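Local coordinates for aerobic respiration control sensor protein ArcB (Escherichia coli, PDB 2A0B) that relays phosphoryl groups to the regulator ArcA for anaerobic repression of the arc modulon, this chain being the sensor's own C-terminal histidine-containing phosphotransfer domain, at residues A[74-78]-A[111-115]. Numbering follows the deposited sequence.
Sequences GLRHL and DVEVL. With ZN (zinc ion), chain B.
Asp111 OD2 accepts a hydrogen bond of 2.6 Å from a water, and that water accepts one of 3.2 Å from the backbone Leu78 N. The water thus ties the first turn of helix 76-85 to helix 93-122, in the four-helix bundle of the HPt domain. Leu75 is the N-cap residue of helix 76-85. The preceding helix closes in a Schellman motif at Gly74, whose positive phi (83°) suits glycine.

Leu78 lies against the same carboxylate, its side chain and that of Asp111 coming from opposite directions. Leu78 CG is 3.6 Å from Asp111 OD2, while Leu78 CD1 approaches Asp111 CB. Cut back to an alanine, Leu78 would lose its CG and both methyls, and one side of the Asp111 carboxylate would probably be left without apolar cover and freer to turn.

The edge of the His77 ring also faces Asp111. His77 CD2 lies 3.8 Å from Asp111 OD2, near the ring plane, and ring and carboxylate planes are 29° apart. With CG anti to the backbone N (chi1 173°), His77 reaches the zinc ion through NE2 at 2.1 Å. Glu103 and Glu107 of helix 93-122 bind the same ion, which makes a second link between the two helices.

Across the water from the His77 ring, Leu75 packs against Leu115, and Phe36 of helix 26-52 packs on Leu75. The Leu75 and Leu115 side chains cross at about a right angle. Leu75 CD2 meets Leu115 CD2 at 3.9 Å and rests 3.8 Å from the backbone Asp111 O, which also accepts the helical bond from Leu115 N.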
loop_
_atom_site.group_PDB
_atom_site.type_symbol
_atom_site.label_atom_id
_atom_site.label_comp_id
_atom_site.label_asym_id
_atom_site.label_seq_id
_atom_site.Cartn_x
_atom_site.Cartn_y
_atom_site.Cartn_z
ATOM N N GLY A 74 6.055 -4.569 3.217
ATOM C CA GLY A 74 7.144 -4.054 2.385
ATOM C C GLY A 74 6.666 -3.380 1.040
ATOM O O GLY A 74 7.645 -3.293 0.265
ATOM N N LEU A 75 5.440 -3.036 1.090
ATOM C CA LEU A 75 4.986 -2.331 -0.235
ATOM C C LEU A 75 5.288 -0.824 -0.024
ATOM O O LEU A 75 4.284 -0.172 0.308
ATOM C CB LEU A 75 3.548 -2.703 -0.478
ATOM C CG LEU A 75 3.295 -4.222 -0.827
ATOM C CD1 LEU A 75 1.859 -4.613 -0.722
ATOM C CD2 LEU A 75 3.884 -4.482 -2.212
ATOM N N ARG A 76 6.507 -0.444 -0.243
ATOM C CA ARG A 76 6.988 0.911 0.057
ATOM C C ARG A 76 6.236 1.995 -0.778
ATOM O O ARG A 76 5.839 2.977 -0.198
ATOM C CB ARG A 76 8.465 0.935 -0.272
ATOM C CG ARG A 76 9.266 2.201 -0.030
ATOM C CD ARG A 76 10.325 2.324 -1.117
ATOM N NE ARG A 76 11.596 1.674 -1.006
ATOM C CZ ARG A 76 12.631 1.779 -0.174
ATOM N NH1 ARG A 76 12.661 2.572 0.896
ATOM N NH2 ARG A 76 13.724 1.027 -0.343
ATOM N N HIS A 77 5.973 1.664 -2.056
ATOM C CA HIS A 77 5.276 2.771 -2.811
ATOM C C HIS A 77 3.856 2.913 -2.438
ATOM O O HIS A 77 3.271 4.049 -2.354
ATOM C CB HIS A 77 5.433 2.384 -4.300
ATOM C CG HIS A 77 4.634 3.323 -5.206
ATOM N ND1 HIS A 77 4.959 4.663 -5.222
ATOM C CD2 HIS A 77 3.586 3.075 -5.971
ATOM C CE1 HIS A 77 4.095 5.252 -6.077
ATOM N NE2 HIS A 77 3.284 4.328 -6.484
ATOM N N LEU A 78 3.096 1.869 -2.100
ATOM C CA LEU A 78 1.755 1.915 -1.632
ATOM C C LEU A 78 1.726 2.615 -0.244
ATOM O O LEU A 78 0.822 3.345 0.074
ATOM C CB LEU A 78 0.979 0.604 -1.531
ATOM C CG LEU A 78 0.842 -0.185 -2.861
ATOM C CD1 LEU A 78 -0.008 -1.424 -2.692
ATOM C CD2 LEU A 78 0.077 0.739 -3.859
ATOM N N ASP A 111 1.477 -4.147 -7.823
ATOM C CA ASP A 111 2.504 -4.067 -6.809
ATOM C C ASP A 111 2.490 -5.444 -5.997
ATOM O O ASP A 111 3.652 -5.812 -5.796
ATOM C CB ASP A 111 2.152 -2.957 -5.814
ATOM C CG ASP A 111 2.461 -1.532 -6.236
ATOM O OD1 ASP A 111 2.080 -1.264 -7.428
ATOM O OD2 ASP A 111 3.084 -0.670 -5.618
ATOM N N VAL A 112 1.329 -5.955 -5.800
ATOM C CA VAL A 112 1.376 -7.305 -5.062
ATOM C C VAL A 112 2.029 -8.351 -5.926
ATOM O O VAL A 112 2.873 -9.159 -5.495
ATOM C CB VAL A 112 -0.034 -7.677 -4.706
ATOM C CG1 VAL A 112 -0.217 -9.175 -4.372
ATOM C CG2 VAL A 112 -0.624 -6.791 -3.589
ATOM N N GLU A 113 1.738 -8.337 -7.287
ATOM C CA GLU A 113 2.424 -9.333 -8.116
ATOM C C GLU A 113 3.896 -9.195 -8.171
ATOM O O GLU A 113 4.718 -10.115 -8.299
ATOM C CB GLU A 113 1.860 -9.180 -9.587
ATOM C CG GLU A 113 0.434 -9.605 -9.654
ATOM C CD GLU A 113 -0.300 -9.251 -10.950
ATOM O OE1 GLU A 113 0.229 -8.421 -11.705
ATOM O OE2 GLU A 113 -1.376 -9.798 -11.159
ATOM N N VAL A 114 4.511 -7.977 -8.149
ATOM C CA VAL A 114 5.893 -7.674 -8.094
ATOM C C VAL A 114 6.511 -8.225 -6.741
ATOM O O VAL A 114 7.566 -8.779 -6.874
ATOM C CB VAL A 114 6.171 -6.156 -8.219
ATOM C CG1 VAL A 114 7.613 -5.824 -7.997
ATOM C CG2 VAL A 114 5.824 -5.784 -9.702
ATOM N N LEU A 115 5.783 -8.038 -5.681
ATOM C CA LEU A 115 6.366 -8.593 -4.387
ATOM C C LEU A 115 6.314 -10.106 -4.437
ATOM O O LEU A 115 7.350 -10.692 -4.071
ATOM C CB LEU A 115 5.551 -7.960 -3.279
ATOM C CG LEU A 115 5.883 -8.602 -1.867
ATOM C CD1 LEU A 115 7.310 -8.382 -1.622
ATOM C CD2 LEU A 115 4.899 -7.970 -0.881
HETATM ZN ZN ZN B . 1.879 4.476 -8.013
HETATM O O HOH W 1 4.349 -0.795 -3.293
#